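Long-range contacts in ChrR-like cupin domain-containing protein (Ralstonia eutropha JMP134, PDB 3EBR), which is of unknown function but belongs to the RmlC-like cupins and carries a ChrR-type cupin domain: residues A[18-23]-A[137-142]; A[34-39]-A[131-136]; A[63-68]-A[87-92]; A[67-72]-A[107-112]. All blocks are in the same frame, centred on the assembly; numbering follows the deposited sequence.

How the contacts relate
Contacts 3 and 4 join neighbouring strands of one antiparallel sheet. They share strand 64-70, with Tyr67 and Thr68 in both, and each is held by backbone hydrogen bonds. Contacts 2 and 3 are buried; contacts 1 and 4 are partly buried. Contacts 1 and 2 bring the C-terminal helix 133-146 against the far strands of the same sheet, 20-21 and 30-37. Side chains carry these two: contact 1 by an arginine, contact 2 by apolar packing. They touch through the Arg139 to Glu131 salt bridge. Contacts 1 and 3 lie on opposite sides of the chain's centre, their own centres about 22 Å apart. Contacts 3 and 4 both meet the fourth subunit.

Contact 1 of 4, residues A[18-23]-A[137-142]; sequences PWMPFA and MDRYLN
Arg139 of helix 133-146 reaches out to strand 20-21 and the turn after it. Its CB points toward the strand. Arg139 CG lies against CE of Met20, a selenomethionine whose SE also sits 3.9 Å from Tyr140 CA. Arg139 CD passes Pro21 O at 3.8 Å. The chain then bends at chi3 (-57°), which swings the guanidinium toward the turn at Phe22. Arg139 NE donates to Ala23 O at 3.0 Å, in the carbonyl plane and on a lone pair. NH2 gives the same oxygen a second, weak bond. Arg139 CZ stands over one face of the Phe22 ring, 4.1 Å from the ring centroid, a cation-pi contact with the planes 31° apart. NH1 turns elsewhere, to a salt bridge with Glu131. The cation is thus held by an anion, a carbonyl and a ring.

One residue along the helix, the Tyr140 ring meets Pro18: Tyr140 CE1 is 4.1 Å from Pro18 CD. Tyr140 OH bonds to Lys152 N. Phe22 is the centre of an inverse gamma turn, closed by a weak bond from Ala23 N to Pro21 O. The result is a C-terminal helix packed on strand 20-21, outermost in its cupin beta-sheet within this chain.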
loop_
_atom_site.group_PDB
_atom_site.type_symbol
_atom_site.label_atom_id
_atom_site.label_comp_id
_atom_site.label_asym_id
_atom_site.label_seq_id
_atom_site.Cartn_x
_atom_site.Cartn_y
_atom_site.Cartn_z
ATOM N N PRO A 18 -12.756 -10.305 20.893
ATOM C CA PRO A 18 -12.721 -9.775 22.263
ATOM C C PRO A 18 -11.739 -8.639 22.571
ATOM O O PRO A 18 -10.710 -8.502 21.905
ATOM C CB PRO A 18 -12.289 -11.007 23.083
ATOM C CG PRO A 18 -11.452 -11.780 22.186
ATOM C CD PRO A 18 -12.001 -11.574 20.796
ATOM N N TRP A 19 -12.115 -7.820 23.567
ATOM C CA TRP A 19 -11.256 -6.782 24.111
ATOM C C TRP A 19 -10.309 -7.608 24.937
ATOM O O TRP A 19 -10.760 -8.528 25.622
ATOM C CB TRP A 19 -11.942 -5.779 25.032
ATOM C CG TRP A 19 -12.620 -4.646 24.387
ATOM C CD1 TRP A 19 -13.954 -4.461 24.224
ATOM C CD2 TRP A 19 -11.976 -3.488 23.846
ATOM N NE1 TRP A 19 -14.191 -3.251 23.609
ATOM C CE2 TRP A 19 -12.992 -2.631 23.365
ATOM C CE3 TRP A 19 -10.632 -3.090 23.720
ATOM C CZ2 TRP A 19 -12.708 -1.400 22.743
ATOM C CZ3 TRP A 19 -10.345 -1.863 23.109
ATOM C CH2 TRP A 19 -11.383 -1.030 22.629
HETATM N N MSE A 20 -9.023 -7.295 24.897
HETATM C CA MSE A 20 -8.038 -8.053 25.659
HETATM C C MSE A 20 -6.890 -7.173 26.135
HETATM O O MSE A 20 -6.535 -6.227 25.441
HETATM C CB MSE A 20 -7.507 -9.203 24.808
HETATM C CG MSE A 20 -6.824 -8.796 23.480
HETATM SE SE MSE A 20 -6.244 -10.317 22.431
HETATM C CE MSE A 20 -5.312 -10.983 23.619
ATOM N N PRO A 21 -6.295 -7.498 27.297
ATOM C CA PRO A 21 -5.191 -6.692 27.805
ATOM C C PRO A 21 -3.971 -6.845 26.917
ATOM O O PRO A 21 -3.761 -7.923 26.345
ATOM C CB PRO A 21 -4.925 -7.277 29.191
ATOM C CG PRO A 21 -5.528 -8.607 29.174
ATOM C CD PRO A 21 -6.595 -8.639 28.182
ATOM N N PHE A 22 -3.158 -5.790 26.832
ATOM C CA PHE A 22 -1.964 -5.779 25.992
ATOM C C PHE A 22 -0.847 -6.517 26.780
ATOM O O PHE A 22 0.141 -5.920 27.220
ATOM C CB PHE A 22 -1.627 -4.326 25.589
ATOM C CG PHE A 22 -0.869 -4.207 24.284
ATOM C CD1 PHE A 22 0.498 -4.444 24.217
ATOM C CD2 PHE A 22 -1.538 -3.830 23.116
ATOM C CE1 PHE A 22 1.185 -4.330 23.000
ATOM C CE2 PHE A 22 -0.862 -3.705 21.905
ATOM C CZ PHE A 22 0.504 -3.960 21.847
ATOM N N ALA A 23 -1.020 -7.838 26.918
ATOM C CA ALA A 23 -0.129 -8.707 27.678
ATOM C C ALA A 23 1.126 -9.048 26.883
ATOM O O ALA A 23 1.050 -9.166 25.663
ATOM C CB ALA A 23 -0.851 -9.984 28.060
HETATM N N MSE A 137 -0.925 -11.613 16.436
HETATM C CA MSE A 137 -1.563 -12.901 16.218
HETATM C C MSE A 137 -1.346 -13.828 17.417
HETATM O O MSE A 137 -2.291 -14.514 17.818
HETATM C CB MSE A 137 -1.020 -13.550 14.929
HETATM C CG MSE A 137 -1.678 -14.858 14.508
HETATM SE SE MSE A 137 -3.543 -14.621 14.031
HETATM C CE MSE A 137 -3.293 -13.763 12.240
ATOM N N ASP A 138 -0.116 -13.865 17.955
ATOM C CA ASP A 138 0.215 -14.688 19.131
ATOM C C ASP A 138 -0.671 -14.304 20.300
ATOM O O ASP A 138 -1.254 -15.179 20.921
ATOM C CB ASP A 138 1.697 -14.572 19.565
ATOM C CG ASP A 138 2.682 -15.297 18.624
ATOM O OD1 ASP A 138 2.273 -16.001 17.669
ATOM O OD2 ASP A 138 3.902 -15.170 18.869
ATOM N N ARG A 139 -0.790 -13.005 20.564
ATOM C CA ARG A 139 -1.636 -12.496 21.647
ATOM C C ARG A 139 -3.120 -12.847 21.413
ATOM O O ARG A 139 -3.771 -13.351 22.323
ATOM C CB ARG A 139 -1.417 -10.988 21.811
ATOM C CG ARG A 139 -2.273 -10.286 22.860
ATOM C CD ARG A 139 -2.085 -8.793 23.063
ATOM N NE ARG A 139 -0.726 -8.381 23.405
ATOM C CZ ARG A 139 0.258 -8.128 22.539
ATOM N NH1 ARG A 139 0.109 -8.254 21.217
ATOM N NH2 ARG A 139 1.439 -7.758 23.008
ATOM N N TYR A 140 -3.621 -12.601 20.199
ATOM C CA TYR A 140 -5.015 -12.917 19.837
ATOM C C TYR A 140 -5.313 -14.413 20.025
ATOM O O TYR A 140 -6.280 -14.763 20.698
ATOM C CB TYR A 140 -5.342 -12.448 18.406
ATOM C CG TYR A 140 -6.733 -12.845 17.956
ATOM C CD1 TYR A 140 -7.860 -12.152 18.411
ATOM C CD2 TYR A 140 -6.927 -13.918 17.076
ATOM C CE1 TYR A 140 -9.150 -12.525 18.010
ATOM C CE2 TYR A 140 -8.210 -14.299 16.674
ATOM C CZ TYR A 140 -9.317 -13.596 17.137
ATOM O OH TYR A 140 -10.585 -13.971 16.743
ATOM N N LEU A 141 -4.459 -15.271 19.472
ATOM C CA LEU A 141 -4.614 -16.731 19.606
ATOM C C LEU A 141 -4.362 -17.238 21.045
ATOM O O LEU A 141 -5.017 -18.197 21.448
ATOM C CB LEU A 141 -3.724 -17.476 18.596
ATOM C CG LEU A 141 -4.014 -17.273 17.099
ATOM C CD1 LEU A 141 -2.926 -17.922 16.264
ATOM C CD2 LEU A 141 -5.388 -17.809 16.709
ATOM N N ASN A 142 -3.424 -16.635 21.793
ATOM C CA ASN A 142 -3.155 -17.032 23.207
ATOM C C ASN A 142 -4.342 -16.733 24.143
ATOM O O ASN A 142 -4.634 -17.540 25.025
ATOM C CB ASN A 142 -1.866 -16.394 23.791
ATOM C CG ASN A 142 -0.557 -16.988 23.219
ATOM O OD1 ASN A 142 -0.501 -18.131 22.760
ATOM N ND2 ASN A 142 0.506 -16.188 23.266
#

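Contact 2 of 4, residues A[34-39]-A[131-136]; sequences FKIDPV and ENWKTS
Ile36 and Trp133 come nearest in the backbone, CA to CA 5.8 Å, where strand 35-37 passes the first turn of helix 133-146. The two branches of Ile36 divide the work. Ile36 CG2 touches Trp133 CB at 3.7 Å and lies near the plane of the indole, at its edge. The other branch carries Ile36 CD1 to Ser136, 3.8 Å from its CB. Pro38 takes a face instead. Its CB sits over the six-membered ring of Trp133, 3.4 Å from the centroid and almost on the ring normal, a CH-pi contact. Lys134 CG covers the opposite face, so the indole is sandwiched. Trp133 CG sits between the backbone N and the carbonyl carbon (chi1 75°), which turns the ring back toward Pro38.

The helix start is fixed by a capping box. Asn132 is the N-cap: Thr135 N donates to Asn132 OD1 at 2.8 Å, and Asn132 N donates to Thr135 OG1 at 2.8 Å. Asn132 O accepts twice, from the N and the OG of Ser136. On the strand side Asp37 makes an Asx turn, its OD1 accepting from Val39 N from above the carboxylate plane. The indole NE1 has a weak hydrogen bond to Ala92 O of the third subunit, and Lys134 NZ bonds to Ser93 O of that same subunit.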
loop_
_atom_site.group_PDB
_atom_site.type_symbol
_atom_site.label_atom_id
_atom_site.label_comp_id
_atom_site.label_asym_id
_atom_site.label_seq_id
_atom_site.Cartn_x
_atom_site.Cartn_y
_atom_site.Cartn_z
ATOM N N PHE A 34 -9.124 -6.585 14.735
ATOM C CA PHE A 34 -10.072 -6.733 13.618
ATOM C C PHE A 34 -9.436 -7.388 12.396
ATOM O O PHE A 34 -10.102 -8.158 11.714
ATOM C CB PHE A 34 -10.676 -5.386 13.219
ATOM C CG PHE A 34 -11.635 -4.840 14.231
ATOM C CD1 PHE A 34 -12.982 -5.179 14.173
ATOM C CD2 PHE A 34 -11.200 -4.008 15.247
ATOM C CE1 PHE A 34 -13.882 -4.686 15.101
ATOM C CE2 PHE A 34 -12.098 -3.511 16.185
ATOM C CZ PHE A 34 -13.443 -3.850 16.109
ATOM N N LYS A 35 -8.182 -7.055 12.092
ATOM C CA LYS A 35 -7.496 -7.625 10.949
ATOM C C LYS A 35 -6.013 -7.713 11.296
ATOM O O LYS A 35 -5.517 -6.855 11.999
ATOM C CB LYS A 35 -7.717 -6.730 9.725
ATOM C CG LYS A 35 -7.776 -7.445 8.383
ATOM C CD LYS A 35 -9.116 -8.198 8.299
ATOM C CE LYS A 35 -9.290 -8.964 7.043
ATOM N NZ LYS A 35 -10.505 -9.828 7.159
ATOM N N ILE A 36 -5.338 -8.779 10.867
ATOM C CA ILE A 36 -3.913 -8.994 11.112
ATOM C C ILE A 36 -3.347 -9.553 9.811
ATOM O O ILE A 36 -3.257 -10.750 9.654
ATOM C CB ILE A 36 -3.651 -9.943 12.318
ATOM C CG1 ILE A 36 -4.255 -9.401 13.622
ATOM C CG2 ILE A 36 -2.155 -10.160 12.500
ATOM C CD1 ILE A 36 -3.977 -10.277 14.861
ATOM N N ASP A 37 -3.010 -8.675 8.867
ATOM C CA ASP A 37 -2.476 -9.073 7.553
ATOM C C ASP A 37 -0.994 -9.502 7.633
ATOM O O ASP A 37 -0.131 -8.647 7.837
ATOM C CB ASP A 37 -2.640 -7.925 6.540
ATOM C CG ASP A 37 -2.140 -8.278 5.120
ATOM O OD1 ASP A 37 -1.954 -9.462 4.766
ATOM O OD2 ASP A 37 -1.947 -7.340 4.330
ATOM N N PRO A 38 -0.694 -10.801 7.407
ATOM C CA PRO A 38 0.697 -11.236 7.465
ATOM C C PRO A 38 1.507 -10.993 6.190
ATOM O O PRO A 38 2.730 -11.142 6.240
ATOM C CB PRO A 38 0.559 -12.737 7.696
ATOM C CG PRO A 38 -0.626 -13.099 6.922
ATOM C CD PRO A 38 -1.570 -11.935 7.055
ATOM N N VAL A 39 0.858 -10.678 5.063
ATOM C CA VAL A 39 1.582 -10.413 3.814
ATOM C C VAL A 39 2.261 -9.050 3.930
ATOM O O VAL A 39 3.489 -8.996 3.970
ATOM C CB VAL A 39 0.683 -10.491 2.557
ATOM C CG1 VAL A 39 1.457 -10.092 1.332
ATOM C CG2 VAL A 39 0.150 -11.896 2.394
ATOM N N GLU A 131 6.570 -5.018 18.320
ATOM C CA GLU A 131 5.194 -5.453 18.098
ATOM C C GLU A 131 4.958 -5.447 16.608
ATOM O O GLU A 131 5.250 -4.453 15.940
ATOM C CB GLU A 131 4.157 -4.590 18.811
ATOM C CG GLU A 131 4.051 -4.893 20.288
ATOM C CD GLU A 131 3.557 -6.291 20.556
ATOM O OE1 GLU A 131 2.529 -6.669 19.961
ATOM O OE2 GLU A 131 4.210 -7.000 21.358
ATOM N N ASN A 132 4.422 -6.562 16.115
ATOM C CA ASN A 132 4.148 -6.755 14.716
ATOM C C ASN A 132 2.941 -7.650 14.559
ATOM O O ASN A 132 2.293 -7.972 15.558
ATOM C CB ASN A 132 5.421 -7.304 14.048
ATOM C CG ASN A 132 5.935 -8.597 14.662
ATOM O OD1 ASN A 132 5.226 -9.345 15.338
ATOM N ND2 ASN A 132 7.201 -8.866 14.405
ATOM N N TRP A 133 2.642 -8.052 13.327
ATOM C CA TRP A 133 1.508 -8.936 13.069
ATOM C C TRP A 133 1.657 -10.292 13.785
ATOM O O TRP A 133 0.646 -10.879 14.165
ATOM C CB TRP A 133 1.280 -9.152 11.551
ATOM C CG TRP A 133 2.240 -10.053 10.859
ATOM C CD1 TRP A 133 3.344 -9.696 10.151
ATOM C CD2 TRP A 133 2.165 -11.482 10.799
ATOM N NE1 TRP A 133 3.969 -10.813 9.658
ATOM C CE2 TRP A 133 3.267 -11.926 10.040
ATOM C CE3 TRP A 133 1.271 -12.431 11.318
ATOM C CZ2 TRP A 133 3.509 -13.286 9.791
ATOM C CZ3 TRP A 133 1.512 -13.785 11.083
ATOM C CH2 TRP A 133 2.619 -14.200 10.318
ATOM N N LYS A 134 2.899 -10.796 13.905
ATOM C CA LYS A 134 3.176 -12.078 14.565
ATOM C C LYS A 134 2.862 -11.998 16.056
ATOM O O LYS A 134 2.178 -12.877 16.578
ATOM C CB LYS A 134 4.626 -12.538 14.348
ATOM C CG LYS A 134 4.983 -12.839 12.907
ATOM C CD LYS A 134 6.408 -13.345 12.754
ATOM C CE LYS A 134 6.639 -13.891 11.343
ATOM N NZ LYS A 134 8.030 -14.399 11.159
ATOM N N THR A 135 3.347 -10.944 16.719
ATOM C CA THR A 135 3.083 -10.727 18.156
ATOM C C THR A 135 1.581 -10.437 18.398
ATOM O O THR A 135 1.043 -10.804 19.448
ATOM C CB THR A 135 3.931 -9.588 18.744
ATOM O OG1 THR A 135 3.593 -8.369 18.082
ATOM C CG2 THR A 135 5.441 -9.865 18.589
ATOM N N SER A 136 0.935 -9.759 17.437
ATOM C CA SER A 136 -0.506 -9.466 17.469
ATOM C C SER A 136 -1.327 -10.755 17.371
ATOM O O SER A 136 -2.303 -10.957 18.115
ATOM C CB SER A 136 -0.889 -8.553 16.308
ATOM O OG SER A 136 -0.230 -7.306 16.379
#

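Contact 3 of 4, residues A[63-68]-A[87-92]; sequences TVIVYT and VVYETA
Val64 pairs with Glu90, and Val66 with Val88, as antiparallel hydrogen-bonded pairs. Val66 and Val88 exchange two bonds, each 2.8 Å between N and O and nearly straight. At the other pair Glu90 N donates to Val64 O at 2.8 Å, while Val64 N meets Glu90 O at 3.2 Å, tilted from the carbonyl plane. Ile65 with Tyr89 and Tyr67 with Val87 are the non-hydrogen-bonded pairs between and beyond them. There CA-H...O contacts fill in, such as Val87 CA to Val66 O.

The side chains split by face. Glu90 and Val64 lie side by side and point the same way, with Glu90 OE2 3.7 Å from Val64 CB. Glu90 CG stands opposite its own carbonyl carbon (chi1 -48°) and the chain beyond is extended, which lays the carboxylate alongside Val64. Ile65 and Tyr89 share the other face. The aromatic ring crosses the isoleucine obliquely; Tyr89 CE2 is 3.6 Å from Ile65 CG1. On the other side of the ring, Tyr89 CE1 is 4.1 Å from Thr63 CG2. Val87 CG2 meets the edge of the Tyr67 ring.

This is a strand pair of the cupin beta-barrel. Val66 and Val88 face inward and pack on Trp73 of the second sheet, where Glu90 OE2 has a weak hydrogen bond to Tyr75 OH. The Tyr67 and Tyr89 face meets the fourth subunit, and Tyr89 also touches Val39 of the third. Residues 87 to 89 pair antiparallel with a strand of the fourth subunit, so the sheet runs on across the interface, and Phe157 of that subunit meets the Tyr89 ring.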
loop_
_atom_site.group_PDB
_atom_site.type_symbol
_atom_site.label_atom_id
_atom_site.label_comp_id
_atom_site.label_asym_id
_atom_site.label_seq_id
_atom_site.Cartn_x
_atom_site.Cartn_y
_atom_site.Cartn_z
ATOM N N THR A 63 3.482 3.233 8.233
ATOM C CA THR A 63 2.553 4.305 8.566
ATOM C C THR A 63 1.566 3.863 9.627
ATOM O O THR A 63 1.468 2.671 9.939
ATOM C CB THR A 63 1.774 4.742 7.327
ATOM O OG1 THR A 63 1.091 3.610 6.791
ATOM C CG2 THR A 63 2.713 5.297 6.272
ATOM N N VAL A 64 0.875 4.844 10.204
ATOM C CA VAL A 64 -0.165 4.628 11.195
ATOM C C VAL A 64 -1.255 5.676 10.965
ATOM O O VAL A 64 -0.942 6.861 10.931
ATOM C CB VAL A 64 0.309 4.767 12.657
ATOM C CG1 VAL A 64 -0.851 4.470 13.615
ATOM C CG2 VAL A 64 1.440 3.837 12.965
ATOM N N ILE A 65 -2.494 5.242 10.745
ATOM C CA ILE A 65 -3.640 6.124 10.599
ATOM C C ILE A 65 -4.382 5.956 11.925
ATOM O O ILE A 65 -4.723 4.825 12.274
ATOM C CB ILE A 65 -4.554 5.725 9.456
ATOM C CG1 ILE A 65 -3.826 5.857 8.108
ATOM C CG2 ILE A 65 -5.828 6.592 9.466
ATOM C CD1 ILE A 65 -4.622 5.352 6.930
ATOM N N VAL A 66 -4.599 7.039 12.671
ATOM C CA VAL A 66 -5.300 6.981 13.945
ATOM C C VAL A 66 -6.535 7.879 13.940
ATOM O O VAL A 66 -6.401 9.078 13.721
ATOM C CB VAL A 66 -4.419 7.430 15.140
ATOM C CG1 VAL A 66 -5.202 7.276 16.426
ATOM C CG2 VAL A 66 -3.129 6.637 15.227
ATOM N N TYR A 67 -7.718 7.280 14.135
ATOM C CA TYR A 67 -8.983 7.985 14.270
ATOM C C TYR A 67 -9.354 7.871 15.760
ATOM O O TYR A 67 -9.534 6.763 16.271
ATOM C CB TYR A 67 -10.089 7.412 13.397
ATOM C CG TYR A 67 -11.426 8.050 13.704
ATOM C CD1 TYR A 67 -11.704 9.347 13.293
ATOM C CD2 TYR A 67 -12.399 7.369 14.435
ATOM C CE1 TYR A 67 -12.931 9.957 13.592
ATOM C CE2 TYR A 67 -13.626 7.972 14.745
ATOM C CZ TYR A 67 -13.885 9.259 14.310
ATOM O OH TYR A 67 -15.085 9.842 14.601
ATOM N N THR A 68 -9.500 9.009 16.432
ATOM C CA THR A 68 -9.822 9.046 17.858
ATOM C C THR A 68 -11.330 8.932 18.053
ATOM O O THR A 68 -12.083 9.844 17.687
ATOM C CB THR A 68 -9.288 10.337 18.479
ATOM O OG1 THR A 68 -7.891 10.438 18.178
ATOM C CG2 THR A 68 -9.513 10.366 19.994
ATOM N N VAL A 87 -8.152 12.931 13.086
ATOM C CA VAL A 87 -7.389 11.936 12.345
ATOM C C VAL A 87 -5.914 12.317 12.416
ATOM O O VAL A 87 -5.571 13.451 12.086
ATOM C CB VAL A 87 -7.801 11.817 10.858
ATOM C CG1 VAL A 87 -6.851 10.867 10.101
ATOM C CG2 VAL A 87 -9.208 11.332 10.742
ATOM N N VAL A 88 -5.077 11.396 12.896
ATOM C CA VAL A 88 -3.624 11.569 12.967
ATOM C C VAL A 88 -3.014 10.588 11.955
ATOM O O VAL A 88 -3.433 9.439 11.910
ATOM C CB VAL A 88 -3.046 11.318 14.379
ATOM C CG1 VAL A 88 -1.509 11.342 14.349
ATOM C CG2 VAL A 88 -3.577 12.334 15.369
ATOM N N TYR A 89 -2.055 11.052 11.153
ATOM C CA TYR A 89 -1.377 10.232 10.152
ATOM C C TYR A 89 0.126 10.245 10.450
ATOM O O TYR A 89 0.797 11.227 10.135
ATOM C CB TYR A 89 -1.668 10.754 8.732
ATOM C CG TYR A 89 -1.387 9.746 7.603
ATOM C CD1 TYR A 89 -0.072 9.414 7.203
ATOM C CD2 TYR A 89 -2.453 9.151 6.902
ATOM C CE1 TYR A 89 0.163 8.494 6.164
ATOM C CE2 TYR A 89 -2.225 8.238 5.866
ATOM C CZ TYR A 89 -0.918 7.908 5.511
ATOM O OH TYR A 89 -0.723 7.019 4.482
ATOM N N GLU A 90 0.631 9.184 11.098
ATOM C CA GLU A 90 2.057 9.050 11.393
ATOM C C GLU A 90 2.763 8.519 10.119
ATOM O O GLU A 90 2.256 7.588 9.487
ATOM C CB GLU A 90 2.384 8.087 12.551
ATOM C CG GLU A 90 1.635 8.163 13.903
ATOM C CD GLU A 90 2.283 7.243 15.001
ATOM O OE1 GLU A 90 3.499 7.327 15.248
ATOM O OE2 GLU A 90 1.558 6.510 15.714
ATOM N N THR A 91 3.913 9.089 9.752
ATOM C CA THR A 91 4.697 8.657 8.570
ATOM C C THR A 91 5.869 7.740 8.967
ATOM O O THR A 91 6.286 7.731 10.110
ATOM C CB THR A 91 5.210 9.857 7.770
ATOM O OG1 THR A 91 5.905 10.750 8.645
ATOM C CG2 THR A 91 4.053 10.601 7.140
ATOM N N ALA A 92 6.394 6.998 7.994
ATOM C CA ALA A 92 7.504 6.030 8.176
ATOM C C ALA A 92 8.779 6.506 8.913
ATOM O O ALA A 92 9.129 7.686 8.860
ATOM C CB ALA A 92 7.887 5.450 6.811
#

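Contact 4 of 4, residues A[67-72]-A[107-112]; sequences YTVQGS and DIITFN
Tyr67 and Phe111 exchange two backbone hydrogen bonds, Tyr67 N to Phe111 O at 2.8 Å and Phe111 N to Tyr67 O at 2.7 Å. Thr68 faces Thr110 as a non-hydrogen-bonded pair. Beyond it the register slips by one residue. Val69 N and Gln70 N both donate to Ile109 O, at 3.0 and 3.2 Å, from the same face of its carbonyl plane. Ile109 N closes the pair by donating to Gln70 O.

One side-chain hydrogen bond crosses the contact. Gln70 NE2 donates to Asp107 O at 2.8 Å, the amide tilted against the carbonyl. Gln70 CG lies between the backbone N and the carbonyl carbon (chi1 66°), and the chain beyond is extended, which carries the amide along the partner strand. Two more stay on one side: within 107-112, Thr110 OG1 donates to a lone pair of Asn112 OD1, and Thr68 OG1 turns away to accept from Trp73 NE1.

Apolar contacts complete the pairing. Gln70 CG lies across Ile109 CG1 at 3.4 Å. Val69 points toward the partner strand at the bulge; its CB packs on Ile109 CG2 at 4.0 Å, and Val69 CG2 reaches Phe111 CB. The Phe111 ring leads off the sheet and stacks on Tyr67 of the fourth subunit, while Tyr67 stacks in return on Phe111 of that subunit. On the inward face Ile108 and Thr110 touch Trp73 of the second sheet.

Val69 and Gln70 opposite Ile109 make a classic beta bulge, set in an antiparallel sheet of the cupin jelly-roll barrel.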
loop_
_atom_site.group_PDB
_atom_site.type_symbol
_atom_site.label_atom_id
_atom_site.label_comp_id
_atom_site.label_asym_id
_atom_site.label_seq_id
_atom_site.Cartn_x
_atom_site.Cartn_y
_atom_site.Cartn_z
ATOM N N TYR A 67 -7.718 7.280 14.135
ATOM C CA TYR A 67 -8.983 7.985 14.270
ATOM C C TYR A 67 -9.354 7.871 15.760
ATOM O O TYR A 67 -9.534 6.763 16.271
ATOM C CB TYR A 67 -10.089 7.412 13.397
ATOM C CG TYR A 67 -11.426 8.050 13.704
ATOM C CD1 TYR A 67 -11.704 9.347 13.293
ATOM C CD2 TYR A 67 -12.399 7.369 14.435
ATOM C CE1 TYR A 67 -12.931 9.957 13.592
ATOM C CE2 TYR A 67 -13.626 7.972 14.745
ATOM C CZ TYR A 67 -13.885 9.259 14.310
ATOM O OH TYR A 67 -15.085 9.842 14.601
ATOM N N THR A 68 -9.500 9.009 16.432
ATOM C CA THR A 68 -9.822 9.046 17.858
ATOM C C THR A 68 -11.330 8.932 18.053
ATOM O O THR A 68 -12.083 9.844 17.687
ATOM C CB THR A 68 -9.288 10.337 18.479
ATOM O OG1 THR A 68 -7.891 10.438 18.178
ATOM C CG2 THR A 68 -9.513 10.366 19.994
ATOM N N VAL A 69 -11.761 7.808 18.625
ATOM C CA VAL A 69 -13.186 7.535 18.857
ATOM C C VAL A 69 -13.627 8.387 20.047
ATOM O O VAL A 69 -14.678 9.030 19.981
ATOM C CB VAL A 69 -13.457 6.034 19.028
ATOM C CG1 VAL A 69 -14.927 5.780 19.239
ATOM C CG2 VAL A 69 -12.988 5.287 17.788
ATOM N N GLN A 70 -12.841 8.373 21.126
ATOM C CA GLN A 70 -13.112 9.232 22.287
ATOM C C GLN A 70 -11.840 9.509 23.064
ATOM O O GLN A 70 -10.852 8.782 22.934
ATOM C CB GLN A 70 -14.173 8.674 23.240
ATOM C CG GLN A 70 -13.833 7.399 23.993
ATOM C CD GLN A 70 -14.720 7.229 25.217
ATOM O OE1 GLN A 70 -15.931 7.437 25.155
ATOM N NE2 GLN A 70 -14.115 6.848 26.335
ATOM N N GLY A 71 -11.916 10.543 23.900
ATOM C CA GLY A 71 -10.813 10.985 24.723
ATOM C C GLY A 71 -9.880 11.879 23.938
ATOM O O GLY A 71 -10.137 12.182 22.764
ATOM N N SER A 72 -8.817 12.334 24.604
ATOM C CA SER A 72 -7.804 13.193 23.981
ATOM C C SER A 72 -6.417 12.690 24.334
ATOM O O SER A 72 -6.193 12.215 25.445
ATOM C CB SER A 72 -7.951 14.651 24.405
ATOM O OG SER A 72 -9.266 15.113 24.183
ATOM N N ASP A 107 -11.673 7.823 29.071
ATOM C CA ASP A 107 -10.660 6.873 28.608
ATOM C C ASP A 107 -10.467 7.109 27.125
ATOM O O ASP A 107 -11.411 7.479 26.426
ATOM C CB ASP A 107 -11.066 5.424 28.890
ATOM C CG ASP A 107 -11.255 5.131 30.384
ATOM O OD1 ASP A 107 -10.877 5.968 31.249
ATOM O OD2 ASP A 107 -11.787 4.043 30.690
ATOM N N ILE A 108 -9.239 6.907 26.663
ATOM C CA ILE A 108 -8.864 7.131 25.279
ATOM C C ILE A 108 -9.130 5.872 24.473
ATOM O O ILE A 108 -8.538 4.844 24.776
ATOM C CB ILE A 108 -7.361 7.530 25.125
ATOM C CG1 ILE A 108 -7.054 8.903 25.744
ATOM C CG2 ILE A 108 -6.948 7.580 23.650
ATOM C CD1 ILE A 108 -7.128 9.018 27.252
ATOM N N ILE A 109 -10.032 5.956 23.488
ATOM C CA ILE A 109 -10.349 4.857 22.574
ATOM C C ILE A 109 -9.887 5.362 21.215
ATOM O O ILE A 109 -10.247 6.482 20.837
ATOM C CB ILE A 109 -11.846 4.509 22.486
ATOM C CG1 ILE A 109 -12.490 4.286 23.870
ATOM C CG2 ILE A 109 -12.036 3.261 21.596
ATOM C CD1 ILE A 109 -11.974 3.108 24.610
ATOM N N THR A 110 -9.098 4.571 20.485
ATOM C CA THR A 110 -8.604 4.958 19.153
ATOM C C THR A 110 -8.696 3.818 18.156
ATOM O O THR A 110 -8.415 2.684 18.515
ATOM C CB THR A 110 -7.122 5.412 19.191
ATOM O OG1 THR A 110 -6.285 4.328 19.622
ATOM C CG2 THR A 110 -6.939 6.611 20.121
ATOM N N PHE A 111 -9.086 4.137 16.918
ATOM C CA PHE A 111 -9.184 3.186 15.812
ATOM C C PHE A 111 -7.887 3.394 15.060
ATOM O O PHE A 111 -7.669 4.469 14.525
ATOM C CB PHE A 111 -10.396 3.436 14.931
ATOM C CG PHE A 111 -10.451 2.541 13.732
ATOM C CD1 PHE A 111 -10.752 1.195 13.882
ATOM C CD2 PHE A 111 -10.229 3.040 12.450
ATOM C CE1 PHE A 111 -10.809 0.353 12.785
ATOM C CE2 PHE A 111 -10.298 2.195 11.336
ATOM C CZ PHE A 111 -10.576 0.849 11.510
ATOM N N ASN A 112 -7.060 2.352 15.007
ATOM C CA ASN A 112 -5.735 2.390 14.417
ATOM C C ASN A 112 -5.550 1.438 13.256
ATOM O O ASN A 112 -6.064 0.330 13.310
ATOM C CB ASN A 112 -4.744 1.963 15.490
ATOM C CG ASN A 112 -5.019 2.616 16.813
ATOM O OD1 ASN A 112 -4.996 3.837 16.941
ATOM N ND2 ASN A 112 -5.298 1.796 17.813
#